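Local coordinates for protein tRNA dimethylallyltransferase (Staphylococcus epidermidis ATCC 12228, PDB 3D3Q) that probably transfers a dimethylallyl group from dimethylallyl diphosphate to the adenine at position 37 of tRNAs that read codons beginning with uridine, at residues 9-14 and 111-116; 28-33 and 302-307; 64-69 and 82-87; 172-177 and 284-289. All blocks are in the same frame, centred on the assembly; numbering follows the deposited sequence.

Contact 1 of 4, residues 9-14 and 111-116; sequences LIVIVG and SLLYNY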
loop_
_atom_site.group_PDB
_atom_site.type_symbol
_atom_site.label_atom_id
_atom_site.label_comp_id
_atom_site.label_asym_id
_atom_site.label_seq_id
_atom_site.Cartn_x
_atom_site.Cartn_y
_atom_site.Cartn_z
ATOM N N LEU A 9 -8.096 12.583 7.260
ATOM C CA LEU A 9 -7.989 11.714 6.089
ATOM C C LEU A 9 -7.780 10.250 6.481
ATOM O O LEU A 9 -6.963 9.970 7.356
ATOM C CB LEU A 9 -6.807 12.148 5.231
ATOM C CG LEU A 9 -6.594 11.307 3.981
ATOM C CD1 LEU A 9 -7.623 11.660 2.938
ATOM C CD2 LEU A 9 -5.217 11.566 3.450
ATOM N N ILE A 10 -8.506 9.323 5.851
ATOM C CA ILE A 10 -8.331 7.889 6.136
ATOM C C ILE A 10 -7.526 7.300 4.995
ATOM O O ILE A 10 -7.775 7.620 3.836
ATOM C CB ILE A 10 -9.672 7.072 6.179
ATOM C CG1 ILE A 10 -10.583 7.534 7.316
ATOM C CG2 ILE A 10 -9.367 5.600 6.431
ATOM C CD1 ILE A 10 -10.043 7.200 8.680
ATOM N N VAL A 11 -6.554 6.451 5.310
ATOM C CA VAL A 11 -5.748 5.822 4.253
ATOM C C VAL A 11 -5.715 4.295 4.496
ATOM O O VAL A 11 -5.259 3.824 5.547
ATOM C CB VAL A 11 -4.280 6.393 4.220
ATOM C CG1 VAL A 11 -3.553 5.913 2.982
ATOM C CG2 VAL A 11 -4.300 7.898 4.246
ATOM N N ILE A 12 -6.202 3.531 3.522
ATOM C CA ILE A 12 -6.258 2.077 3.629
ATOM C C ILE A 12 -5.430 1.410 2.535
ATOM O O ILE A 12 -5.895 1.239 1.404
ATOM C CB ILE A 12 -7.718 1.578 3.535
ATOM C CG1 ILE A 12 -8.569 2.310 4.573
ATOM C CG2 ILE A 12 -7.780 0.086 3.792
ATOM C CD1 ILE A 12 -10.053 2.034 4.469
ATOM N N VAL A 13 -4.199 1.038 2.877
ATOM C CA VAL A 13 -3.297 0.397 1.928
ATOM C C VAL A 13 -3.288 -1.092 2.173
ATOM O O VAL A 13 -3.697 -1.545 3.230
ATOM C CB VAL A 13 -1.853 0.921 2.075
ATOM C CG1 VAL A 13 -1.785 2.401 1.722
ATOM C CG2 VAL A 13 -1.369 0.696 3.489
ATOM N N GLY A 14 -2.823 -1.855 1.197
ATOM C CA GLY A 14 -2.789 -3.294 1.358
ATOM C C GLY A 14 -2.612 -3.941 0.004
ATOM O O GLY A 14 -2.907 -3.331 -1.015
ATOM N N SER A 111 4.356 10.610 -0.589
ATOM C CA SER A 111 4.472 11.861 -1.329
ATOM C C SER A 111 3.257 12.736 -1.035
ATOM O O SER A 111 3.347 13.965 -1.012
ATOM C CB SER A 111 4.579 11.571 -2.833
ATOM O OG SER A 111 5.652 10.685 -3.103
ATOM N N LEU A 112 2.129 12.079 -0.786
ATOM C CA LEU A 112 0.871 12.756 -0.486
ATOM C C LEU A 112 0.713 13.106 0.981
ATOM O O LEU A 112 0.041 14.074 1.328
ATOM C CB LEU A 112 -0.314 11.870 -0.906
ATOM C CG LEU A 112 -1.717 12.234 -0.404
ATOM C CD1 LEU A 112 -2.132 13.623 -0.888
ATOM C CD2 LEU A 112 -2.685 11.181 -0.884
ATOM N N LEU A 113 1.322 12.312 1.846
ATOM C CA LEU A 113 1.199 12.546 3.275
ATOM C C LEU A 113 2.186 13.561 3.836
ATOM O O LEU A 113 1.833 14.356 4.704
ATOM C CB LEU A 113 1.342 11.220 4.027
ATOM C CG LEU A 113 0.285 10.175 3.655
ATOM C CD1 LEU A 113 0.580 8.876 4.369
ATOM C CD2 LEU A 113 -1.099 10.691 4.026
ATOM N N TYR A 114 3.405 13.555 3.316
ATOM C CA TYR A 114 4.447 14.441 3.811
ATOM C C TYR A 114 5.014 15.368 2.761
ATOM O O TYR A 114 5.097 15.006 1.595
ATOM C CB TYR A 114 5.581 13.595 4.378
ATOM C CG TYR A 114 5.099 12.498 5.294
ATOM C CD1 TYR A 114 4.359 12.808 6.422
ATOM C CD2 TYR A 114 5.376 11.155 5.027
ATOM C CE1 TYR A 114 3.899 11.827 7.267
ATOM C CE2 TYR A 114 4.920 10.149 5.873
ATOM C CZ TYR A 114 4.175 10.505 7.001
ATOM O OH TYR A 114 3.697 9.570 7.879
ATOM N N ASN A 115 5.424 16.557 3.179
ATOM C CA ASN A 115 6.012 17.514 2.258
ATOM C C ASN A 115 7.519 17.504 2.303
ATOM O O ASN A 115 8.123 18.547 2.518
ATOM C CB ASN A 115 5.554 18.914 2.591
ATOM C CG ASN A 115 4.308 19.285 1.878
ATOM O OD1 ASN A 115 3.861 20.420 1.972
ATOM N ND2 ASN A 115 3.725 18.330 1.145
ATOM N N TYR A 116 8.131 16.344 2.109
ATOM C CA TYR A 116 9.582 16.269 2.141
ATOM C C TYR A 116 10.078 15.316 1.067
ATOM O O TYR A 116 9.347 14.424 0.626
ATOM C CB TYR A 116 10.085 15.839 3.549
ATOM C CG TYR A 116 10.226 14.326 3.796
ATOM C CD1 TYR A 116 11.388 13.626 3.418
ATOM C CD2 TYR A 116 9.172 13.578 4.369
ATOM C CE1 TYR A 116 11.484 12.227 3.598
ATOM C CE2 TYR A 116 9.273 12.181 4.551
ATOM C CZ TYR A 116 10.425 11.526 4.158
ATOM O OH TYR A 116 10.506 10.173 4.287
#

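Contact 2 of 4, residues 28-33 and 302-307; sequences AKKFNG and MMLDEI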
loop_
_atom_site.group_PDB
_atom_site.type_symbol
_atom_site.label_atom_id
_atom_site.label_comp_id
_atom_site.label_asym_id
_atom_site.label_seq_id
_atom_site.Cartn_x
_atom_site.Cartn_y
_atom_site.Cartn_z
ATOM N N ALA A 28 -16.704 4.062 4.092
ATOM C CA ALA A 28 -17.334 5.150 3.382
ATOM C C ALA A 28 -18.827 5.164 3.644
ATOM O O ALA A 28 -19.453 6.227 3.689
ATOM C CB ALA A 28 -17.070 5.025 1.904
ATOM N N LYS A 29 -19.411 3.985 3.819
ATOM C CA LYS A 29 -20.840 3.899 4.078
ATOM C C LYS A 29 -21.198 4.167 5.530
ATOM O O LYS A 29 -22.317 4.571 5.808
ATOM C CB LYS A 29 -21.385 2.527 3.681
ATOM C CG LYS A 29 -21.483 2.294 2.184
ATOM C CD LYS A 29 -22.457 1.152 1.871
ATOM C CE LYS A 29 -22.049 -0.172 2.544
ATOM N NZ LYS A 29 -23.024 -1.284 2.297
ATOM N N LYS A 30 -20.270 3.945 6.453
ATOM C CA LYS A 30 -20.577 4.179 7.853
ATOM C C LYS A 30 -20.254 5.615 8.267
ATOM O O LYS A 30 -20.742 6.083 9.291
ATOM C CB LYS A 30 -19.817 3.178 8.738
ATOM C CG LYS A 30 -20.278 3.107 10.191
ATOM C CD LYS A 30 -19.443 2.100 10.968
ATOM C CE LYS A 30 -20.004 1.841 12.362
ATOM N NZ LYS A 30 -19.276 0.721 13.042
ATOM N N PHE A 31 -19.450 6.319 7.467
ATOM C CA PHE A 31 -19.073 7.704 7.763
ATOM C C PHE A 31 -19.251 8.581 6.545
ATOM O O PHE A 31 -18.482 9.517 6.331
ATOM C CB PHE A 31 -17.626 7.764 8.222
ATOM C CG PHE A 31 -17.364 6.953 9.440
ATOM C CD1 PHE A 31 -17.626 7.471 10.702
ATOM C CD2 PHE A 31 -16.918 5.642 9.331
ATOM C CE1 PHE A 31 -17.450 6.687 11.847
ATOM C CE2 PHE A 31 -16.738 4.846 10.464
ATOM C CZ PHE A 31 -17.004 5.367 11.727
ATOM N N ASN A 32 -20.289 8.276 5.766
ATOM C CA ASN A 32 -20.626 8.979 4.519
ATOM C C ASN A 32 -19.436 9.741 3.945
ATOM O O ASN A 32 -19.393 10.975 3.939
ATOM C CB ASN A 32 -21.832 9.922 4.712
ATOM C CG ASN A 32 -21.479 11.173 5.502
ATOM O OD1 ASN A 32 -20.809 11.093 6.538
ATOM N ND2 ASN A 32 -21.939 12.331 5.031
ATOM N N GLY A 33 -18.459 8.975 3.477
ATOM C CA GLY A 33 -17.278 9.567 2.888
ATOM C C GLY A 33 -17.214 9.226 1.413
ATOM O O GLY A 33 -18.145 8.647 0.856
HETATM N N MSE A 302 -14.895 -7.167 11.224
HETATM C CA MSE A 302 -14.039 -6.949 12.375
HETATM C C MSE A 302 -13.088 -5.789 12.141
HETATM O O MSE A 302 -12.786 -5.040 13.061
HETATM C CB MSE A 302 -13.251 -8.208 12.696
HETATM C CG MSE A 302 -14.078 -9.267 13.369
HETATM SE SE MSE A 302 -13.182 -10.958 13.303
HETATM C CE MSE A 302 -11.820 -10.670 14.640
HETATM N N MSE A 303 -12.606 -5.646 10.914
HETATM C CA MSE A 303 -11.708 -4.558 10.595
HETATM C C MSE A 303 -12.471 -3.244 10.697
HETATM O O MSE A 303 -11.977 -2.290 11.281
HETATM C CB MSE A 303 -11.155 -4.720 9.185
HETATM C CG MSE A 303 -10.363 -5.993 8.964
HETATM SE SE MSE A 303 -9.406 -5.980 7.244
HETATM C CE MSE A 303 -10.374 -7.390 6.320
ATOM N N LEU A 304 -13.680 -3.204 10.139
ATOM C CA LEU A 304 -14.497 -1.999 10.177
ATOM C C LEU A 304 -14.729 -1.542 11.604
ATOM O O LEU A 304 -15.027 -0.379 11.840
ATOM C CB LEU A 304 -15.841 -2.225 9.478
ATOM C CG LEU A 304 -16.841 -1.063 9.430
ATOM C CD1 LEU A 304 -16.236 0.134 8.737
ATOM C CD2 LEU A 304 -18.085 -1.510 8.699
ATOM N N ASP A 305 -14.595 -2.448 12.562
ATOM C CA ASP A 305 -14.788 -2.073 13.953
ATOM C C ASP A 305 -13.522 -1.533 14.548
ATOM O O ASP A 305 -13.564 -0.670 15.416
ATOM C CB ASP A 305 -15.276 -3.254 14.776
ATOM C CG ASP A 305 -16.733 -3.541 14.532
ATOM O OD1 ASP A 305 -17.533 -2.569 14.575
ATOM O OD2 ASP A 305 -17.089 -4.723 14.307
ATOM N N GLU A 306 -12.392 -2.062 14.099
ATOM C CA GLU A 306 -11.103 -1.599 14.583
ATOM C C GLU A 306 -10.963 -0.136 14.194
ATOM O O GLU A 306 -10.499 0.689 14.984
ATOM C CB GLU A 306 -9.983 -2.408 13.944
ATOM C CG GLU A 306 -9.322 -3.393 14.886
ATOM C CD GLU A 306 -8.496 -2.705 15.942
ATOM O OE1 GLU A 306 -7.590 -1.925 15.557
ATOM O OE2 GLU A 306 -8.754 -2.947 17.147
ATOM N N ILE A 307 -11.376 0.174 12.969
ATOM C CA ILE A 307 -11.313 1.527 12.435
ATOM C C ILE A 307 -12.346 2.424 13.101
ATOM O O ILE A 307 -12.108 3.611 13.309
ATOM C CB ILE A 307 -11.559 1.528 10.897
ATOM C CG1 ILE A 307 -10.419 0.803 10.192
ATOM C CG2 ILE A 307 -11.650 2.952 10.366
ATOM C CD1 ILE A 307 -10.604 0.687 8.712
#

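Contact 3 of 4, residues 64-69 and 82-87; sequences HYMIDI and KKRAEK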
loop_
_atom_site.group_PDB
_atom_site.type_symbol
_atom_site.label_atom_id
_atom_site.label_comp_id
_atom_site.label_asym_id
_atom_site.label_seq_id
_atom_site.Cartn_x
_atom_site.Cartn_y
_atom_site.Cartn_z
ATOM N N HIS A 64 -16.262 7.297 -6.443
ATOM C CA HIS A 64 -14.816 7.082 -6.513
ATOM C C HIS A 64 -14.119 8.039 -7.511
ATOM O O HIS A 64 -14.658 8.358 -8.573
ATOM C CB HIS A 64 -14.496 5.621 -6.885
ATOM C CG HIS A 64 -14.863 4.620 -5.831
ATOM N ND1 HIS A 64 -14.219 3.408 -5.703
ATOM C CD2 HIS A 64 -15.822 4.630 -4.873
ATOM C CE1 HIS A 64 -14.760 2.717 -4.716
ATOM N NE2 HIS A 64 -15.735 3.438 -4.195
ATOM N N TYR A 65 -12.920 8.499 -7.150
ATOM C CA TYR A 65 -12.155 9.403 -7.998
ATOM C C TYR A 65 -10.839 8.768 -8.394
ATOM O O TYR A 65 -10.418 7.776 -7.789
ATOM C CB TYR A 65 -11.872 10.721 -7.279
ATOM C CG TYR A 65 -13.114 11.383 -6.746
ATOM C CD1 TYR A 65 -13.466 11.259 -5.407
ATOM C CD2 TYR A 65 -13.956 12.120 -7.588
ATOM C CE1 TYR A 65 -14.627 11.854 -4.914
ATOM C CE2 TYR A 65 -15.125 12.716 -7.108
ATOM C CZ TYR A 65 -15.450 12.585 -5.772
ATOM O OH TYR A 65 -16.574 13.206 -5.290
HETATM N N MSE A 66 -10.194 9.343 -9.409
HETATM C CA MSE A 66 -8.919 8.830 -9.896
HETATM C C MSE A 66 -9.045 7.486 -10.624
HETATM O O MSE A 66 -8.089 6.710 -10.664
HETATM C CB MSE A 66 -7.953 8.673 -8.724
HETATM C CG MSE A 66 -7.593 9.979 -8.025
HETATM SE SE MSE A 66 -6.486 11.168 -9.105
HETATM C CE MSE A 66 -4.873 10.077 -9.132
ATOM N N ILE A 67 -10.222 7.205 -11.185
ATOM C CA ILE A 67 -10.459 5.950 -11.909
ATOM C C ILE A 67 -10.986 6.238 -13.321
ATOM O O ILE A 67 -12.027 6.876 -13.478
ATOM C CB ILE A 67 -11.461 5.042 -11.140
ATOM C CG1 ILE A 67 -10.937 4.776 -9.731
ATOM C CG2 ILE A 67 -11.651 3.721 -11.877
ATOM C CD1 ILE A 67 -11.887 4.053 -8.859
ATOM N N ASP A 68 -10.259 5.769 -14.337
ATOM C CA ASP A 68 -10.627 5.996 -15.738
ATOM C C ASP A 68 -10.620 7.487 -16.053
ATOM O O ASP A 68 -11.579 8.017 -16.626
ATOM C CB ASP A 68 -12.019 5.443 -16.052
ATOM C CG ASP A 68 -12.067 3.931 -16.043
ATOM O OD1 ASP A 68 -11.190 3.302 -16.677
ATOM O OD2 ASP A 68 -12.989 3.368 -15.422
ATOM N N ILE A 69 -9.547 8.167 -15.668
ATOM C CA ILE A 69 -9.436 9.593 -15.914
ATOM C C ILE A 69 -8.443 9.916 -17.029
ATOM O O ILE A 69 -8.292 11.072 -17.414
ATOM C CB ILE A 69 -8.999 10.336 -14.647
ATOM C CG1 ILE A 69 -7.667 9.774 -14.139
ATOM C CG2 ILE A 69 -10.076 10.232 -13.590
ATOM C CD1 ILE A 69 -7.075 10.549 -12.983
ATOM N N LYS A 82 -0.583 13.434 -6.531
ATOM C CA LYS A 82 -0.626 14.366 -5.402
ATOM C C LYS A 82 -1.393 15.647 -5.736
ATOM O O LYS A 82 -2.215 16.118 -4.949
ATOM C CB LYS A 82 0.802 14.722 -4.958
ATOM C CG LYS A 82 0.871 15.641 -3.757
ATOM C CD LYS A 82 2.298 16.030 -3.443
ATOM C CE LYS A 82 2.323 17.080 -2.341
ATOM N NZ LYS A 82 3.649 17.185 -1.653
ATOM N N LYS A 83 -1.115 16.203 -6.910
ATOM C CA LYS A 83 -1.777 17.423 -7.343
ATOM C C LYS A 83 -3.284 17.227 -7.386
ATOM O O LYS A 83 -4.035 18.036 -6.828
ATOM C CB LYS A 83 -1.268 17.844 -8.724
ATOM C CG LYS A 83 -1.936 19.095 -9.244
ATOM C CD LYS A 83 -1.365 19.553 -10.574
ATOM C CE LYS A 83 -1.922 20.934 -10.933
ATOM N NZ LYS A 83 -1.371 21.487 -12.207
ATOM N N ARG A 84 -3.719 16.147 -8.047
ATOM C CA ARG A 84 -5.156 15.810 -8.187
ATOM C C ARG A 84 -5.801 15.360 -6.875
ATOM O O ARG A 84 -6.935 15.730 -6.581
ATOM C CB ARG A 84 -5.364 14.702 -9.232
ATOM C CG ARG A 84 -4.824 15.021 -10.597
ATOM C CD ARG A 84 -5.333 14.034 -11.637
ATOM N NE ARG A 84 -4.681 14.254 -12.927
ATOM C CZ ARG A 84 -5.315 14.380 -14.088
ATOM N NH1 ARG A 84 -6.642 14.306 -14.142
ATOM N NH2 ARG A 84 -4.614 14.597 -15.195
ATOM N N ALA A 85 -5.075 14.559 -6.103
ATOM C CA ALA A 85 -5.586 14.084 -4.836
ATOM C C ALA A 85 -5.778 15.230 -3.831
ATOM O O ALA A 85 -6.796 15.275 -3.151
ATOM C CB ALA A 85 -4.664 13.014 -4.265
ATOM N N GLU A 86 -4.825 16.160 -3.742
ATOM C CA GLU A 86 -4.951 17.277 -2.797
ATOM C C GLU A 86 -6.192 18.103 -3.075
ATOM O O GLU A 86 -6.847 18.568 -2.150
ATOM C CB GLU A 86 -3.723 18.204 -2.845
ATOM C CG GLU A 86 -2.395 17.543 -2.489
ATOM C CD GLU A 86 -1.215 18.516 -2.462
ATOM O OE1 GLU A 86 -1.141 19.341 -1.524
ATOM O OE2 GLU A 86 -0.361 18.469 -3.383
ATOM N N LYS A 87 -6.519 18.291 -4.346
ATOM C CA LYS A 87 -7.694 19.072 -4.682
ATOM C C LYS A 87 -8.952 18.329 -4.232
ATOM O O LYS A 87 -9.809 18.913 -3.577
ATOM C CB LYS A 87 -7.733 19.355 -6.190
ATOM C CG LYS A 87 -6.549 20.182 -6.697
ATOM C CD LYS A 87 -6.478 20.185 -8.225
ATOM C CE LYS A 87 -5.236 20.935 -8.747
ATOM N NZ LYS A 87 -4.992 20.755 -10.222
#

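Contact 4 of 4, residues 172-177 and 284-289; sequences AIEYYL and FKNKMN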
loop_
_atom_site.group_PDB
_atom_site.type_symbol
_atom_site.label_atom_id
_atom_site.label_comp_id
_atom_site.label_asym_id
_atom_site.label_seq_id
_atom_site.Cartn_x
_atom_site.Cartn_y
_atom_site.Cartn_z
ATOM N N ALA A 172 12.219 0.569 16.812
ATOM C CA ALA A 172 13.284 1.546 16.759
ATOM C C ALA A 172 14.607 0.824 16.501
ATOM O O ALA A 172 15.355 1.181 15.591
ATOM C CB ALA A 172 13.349 2.327 18.062
ATOM N N ILE A 173 14.903 -0.197 17.297
ATOM C CA ILE A 173 16.127 -0.968 17.117
ATOM C C ILE A 173 16.154 -1.605 15.728
ATOM O O ILE A 173 17.197 -1.674 15.083
ATOM C CB ILE A 173 16.227 -2.056 18.187
ATOM C CG1 ILE A 173 16.360 -1.387 19.550
ATOM C CG2 ILE A 173 17.407 -2.970 17.909
ATOM C CD1 ILE A 173 16.142 -2.319 20.690
ATOM N N GLU A 174 14.997 -2.056 15.266
ATOM C CA GLU A 174 14.875 -2.665 13.948
ATOM C C GLU A 174 15.215 -1.675 12.824
ATOM O O GLU A 174 15.958 -2.003 11.897
ATOM C CB GLU A 174 13.452 -3.175 13.763
ATOM C CG GLU A 174 13.187 -3.828 12.429
ATOM C CD GLU A 174 11.729 -4.209 12.240
ATOM O OE1 GLU A 174 11.424 -4.785 11.163
ATOM O OE2 GLU A 174 10.903 -3.932 13.154
ATOM N N TYR A 175 14.658 -0.468 12.913
ATOM C CA TYR A 175 14.870 0.597 11.930
ATOM C C TYR A 175 16.342 0.994 11.803
ATOM O O TYR A 175 16.876 1.105 10.698
ATOM C CB TYR A 175 14.051 1.822 12.328
ATOM C CG TYR A 175 14.270 3.001 11.430
ATOM C CD1 TYR A 175 13.611 3.106 10.209
ATOM C CD2 TYR A 175 15.147 4.006 11.794
ATOM C CE1 TYR A 175 13.824 4.191 9.368
ATOM C CE2 TYR A 175 15.367 5.089 10.973
ATOM C CZ TYR A 175 14.710 5.186 9.761
ATOM O OH TYR A 175 14.945 6.289 8.967
ATOM N N TYR A 176 16.972 1.230 12.953
ATOM C CA TYR A 176 18.382 1.596 13.042
ATOM C C TYR A 176 19.249 0.546 12.357
ATOM O O TYR A 176 19.965 0.841 11.410
ATOM C CB TYR A 176 18.805 1.687 14.513
ATOM C CG TYR A 176 20.287 1.906 14.681
ATOM C CD1 TYR A 176 20.912 2.991 14.072
ATOM C CD2 TYR A 176 21.074 1.017 15.407
ATOM C CE1 TYR A 176 22.282 3.190 14.177
ATOM C CE2 TYR A 176 22.455 1.202 15.515
ATOM C CZ TYR A 176 23.053 2.294 14.900
ATOM O OH TYR A 176 24.410 2.524 14.997
ATOM N N LEU A 177 19.178 -0.684 12.864
ATOM C CA LEU A 177 19.954 -1.794 12.326
ATOM C C LEU A 177 19.891 -1.923 10.798
ATOM O O LEU A 177 20.851 -2.381 10.189
ATOM C CB LEU A 177 19.517 -3.121 12.958
ATOM C CG LEU A 177 20.425 -3.825 13.992
ATOM C CD1 LEU A 177 21.911 -3.620 13.649
ATOM C CD2 LEU A 177 20.128 -3.295 15.376
ATOM N N PHE A 284 5.980 -0.329 3.316
ATOM C CA PHE A 284 5.006 0.167 4.276
ATOM C C PHE A 284 5.336 -0.215 5.703
ATOM O O PHE A 284 4.658 0.207 6.635
ATOM C CB PHE A 284 3.596 -0.324 3.925
ATOM C CG PHE A 284 2.887 0.547 2.929
ATOM C CD1 PHE A 284 2.612 1.872 3.230
ATOM C CD2 PHE A 284 2.520 0.053 1.679
ATOM C CE1 PHE A 284 1.979 2.692 2.308
ATOM C CE2 PHE A 284 1.884 0.866 0.740
ATOM C CZ PHE A 284 1.618 2.186 1.057
ATOM N N LYS A 285 6.370 -1.015 5.899
ATOM C CA LYS A 285 6.717 -1.383 7.254
ATOM C C LYS A 285 8.005 -0.727 7.696
ATOM O O LYS A 285 8.221 -0.530 8.884
ATOM C CB LYS A 285 6.836 -2.886 7.375
ATOM C CG LYS A 285 5.541 -3.575 7.049
ATOM C CD LYS A 285 5.564 -5.037 7.473
ATOM C CE LYS A 285 5.111 -5.231 8.924
ATOM N NZ LYS A 285 3.630 -5.137 9.124
ATOM N N ASN A 286 8.848 -0.373 6.734
ATOM C CA ASN A 286 10.123 0.257 7.021
ATOM C C ASN A 286 10.170 1.744 6.686
ATOM O O ASN A 286 11.246 2.325 6.603
ATOM C CB ASN A 286 11.226 -0.459 6.240
ATOM C CG ASN A 286 11.344 -1.918 6.599
ATOM O OD1 ASN A 286 12.015 -2.691 5.902
ATOM N ND2 ASN A 286 10.697 -2.312 7.691
ATOM N N LYS A 287 9.021 2.369 6.489
ATOM C CA LYS A 287 9.024 3.778 6.128
ATOM C C LYS A 287 7.836 4.498 6.713
ATOM O O LYS A 287 7.904 5.684 7.037
ATOM C CB LYS A 287 8.972 3.939 4.606
ATOM C CG LYS A 287 10.072 3.251 3.825
ATOM C CD LYS A 287 11.372 4.012 3.927
ATOM C CE LYS A 287 12.388 3.511 2.902
ATOM N NZ LYS A 287 11.904 3.644 1.491
HETATM N N MSE A 288 6.735 3.775 6.836
HETATM C CA MSE A 288 5.505 4.353 7.354
HETATM C C MSE A 288 5.148 3.772 8.689
HETATM O O MSE A 288 5.577 2.678 9.057
HETATM C CB MSE A 288 4.339 4.068 6.413
HETATM C CG MSE A 288 4.616 4.292 4.947
HETATM SE SE MSE A 288 4.511 6.121 4.448
HETATM C CE MSE A 288 2.592 6.243 4.210
ATOM N N ASN A 289 4.337 4.519 9.406
ATOM C CA ASN A 289 3.874 4.070 10.688
ATOM C C ASN A 289 2.419 3.720 10.430
ATOM O O ASN A 289 1.526 4.541 10.613
ATOM C CB ASN A 289 3.981 5.190 11.716
ATOM C CG ASN A 289 3.611 4.726 13.099
ATOM O OD1 ASN A 289 4.233 3.806 13.640
ATOM N ND2 ASN A 289 2.587 5.346 13.682
#

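Contact 1 of 4, residues 9-14 and 111-116
Leu9 and Leu113 mark the closest approach of the two backbones, their CA atoms 9.6 Å apart, so strand 8-13 and the last turn of helix 106-113 meet through side chains and share no hydrogen bond. The strand alternation selects the participants: Leu9 and Val11 direct their CB atoms to the helix, whereas Ile10 and Ile12 lie on the other face. One methyl of the helix serves both. Leu113 CD2 lies 4.2 Å from Leu9 CD2 and 4.3 Å from Val11 CG2, meeting each methyl to methyl. Although the CB of Leu113 does not point straight at the strand, an extended second torsion (chi2 176°) carries its branch end there. The separations indicate ordinary apolar packing among buried residues. Ile101 of the adjacent strand 98-102 and Ile89 of helix 78-94 widen the same apolar layer, Ile101 touching both Leu9 and Val11. Beyond Val13 the strand passes into Gly14, whose carbonyl oxygen accepts a hydrogen bond from Lys20 NZ. A central parallel strand, backed by a helix and running directly into the glycine-rich loop of the predicted ATP site, is the hallmark of the P-loop NTPase fold.

Contact 2 of 4, residues 28-33 and 302-307
Lys30 faces both Leu304 and Asp305. The nearest CA atoms, those of Lys30 and Leu304, are 9.0 Å apart, so side chains make the contact. The apolar part of the contact uses the lysine's hydrocarbon chain. Lys30 CD comes within 4.4 Å of Leu304 CD1, a loose approach; Leu304 also touches Glu26 and Val27 of helix 20-30. Phe31 directs its CB to the same side, and its side chain touches Thr308 and Ile311, further along the C-terminal helix.

In the fold, helix 20-30 is the one that starts at the P-loop, and helix 300-314 packs beside it after the last strand of the sheet, 291-294. Met303 and Ile307, both on Leu23, continue the interface toward the P-loop end of helix 20-30.

Charge supplies the second kind of interaction. With CG turned away from the backbone N (chi1 -167°) and the chain straight beyond it, Lys30 delivers NZ to within 4.0 Å of Asp305 OD1. That distance exceeds a salt bridge, so any attraction is probably modest. The CB of Asp305 points away from helix 20-30 and only its carboxylate returns; the two side chains cross at about a right angle. Lys30 NZ hydrogen-bonds to Thr308 OG1. Backbone bonding completes the account: Gly33 N donates to Ala28 O at 2.9 Å, closing the turn that leads the chain from helix 20-30 toward strand 33-37.

Contact 3 of 4, residues 64-69 and 82-87
Arg84 NE is engaged in a salt bridge with Glu80 OE1, one turn earlier on helix 78-94, while the aliphatic part of the same side chain packs against Met66 and Ile69. No hydrogen bond joins 64-69 to 82-87, and the contact is mainly apolar, although the guanidinium NH1 also meets Ile69. Met66, modelled as selenomethionine, places SE 3.7 Å from Arg84 CB and 4.0 Å from Arg84 CD, its chain crossing the arginine at a slant. The first two torsions of Met66 (chi1 -63°, chi2 -69°) set the selenium there, nearer to the helix than the direction of its CB would suggest.

Ile69 is the second residue to touch the arginine. Its CD1 is 4.1 Å from Arg84 CD and 4.0 Å from Arg84 NH1, meeting the guanidinium obliquely, and the two side chains run past each other in opposite directions. The arginine is extended from CG to NE, and this straight run lets it meet both residues. The nearest CA atoms, those of Met66 and Ala85, are 8.0 Å apart.

Strand 64-65 is the edge of the parallel sheet, next to 33-37, and helix 78-94 crosses from it to strand 98-102 on the far side of 33-37, a beta-alpha-beta connection. Met66 therefore sits between sheet and helix, touching Ile36 on strand 33-37 and Phe81 on helix 78-94, while Tyr65 stacks on Tyr88 of that helix.

Contact 4 of 4, residues 172-177 and 284-289
Two helices that carry regions thought, from relatives, to interact with substrate tRNA approach each other here: Asn286, at the weakly bonded end of helix 262-286, meets Glu174 and Tyr175 of helix 166-179. The backbones come close, with 6.8 Å between the CA atoms of Tyr175 and Asn286, yet no hydrogen bond joins the segments directly. The aromatic element is an edge approach. Tyr175 CE1 lies 4.2 Å from Asn286 O, which is near the plane of the ring, so the carbonyl meets the rim and not a face. With CG anti to the backbone N (chi1 176°), the ring end comes nearer to 284-289 than the direction of its CB implies.

The polar element is indirect. Glu174 is fully extended, and its OE1 stops 4.3 Å from Asn286 ND2, too far for a hydrogen bond. Lys178 connects the two residues instead, since its NZ makes a salt bridge with Glu174 OE1 and a weak hydrogen bond with Asn286 OD1. The small buried surface, 80 Å² in all, fits so sparse a junction. Around it, Met128 and Leu135 of helix 125-136 touch Asn286 and Glu174 respectively, Leu183 touches Tyr175, and Met288 packs against helix 106-113.

Along the chain the segments of contacts 1 and 2 alternate, contact 3 falls within the interval spanned by contact 1, contact 4 opens after contact 1 closes, and contact 2 encloses both 3 and 4. Contacts 1 and 3, centres about 14 Å apart, both reach the parallel sheet, at strand 8-13 and edge strand 64-65, and touch through Ser111 and Lys82. Strand 8-13 leads through the P-loop into helix 20-30, whose far end belongs to contact 2 (centres about 18 Å apart). Contacts 3 and 4 have centres about 29 Å apart. Contact 4 touches contact 1 at Leu113 with Met288 and Val13 with Phe284, joining the nucleotide-binding core to a region probably contacting tRNA.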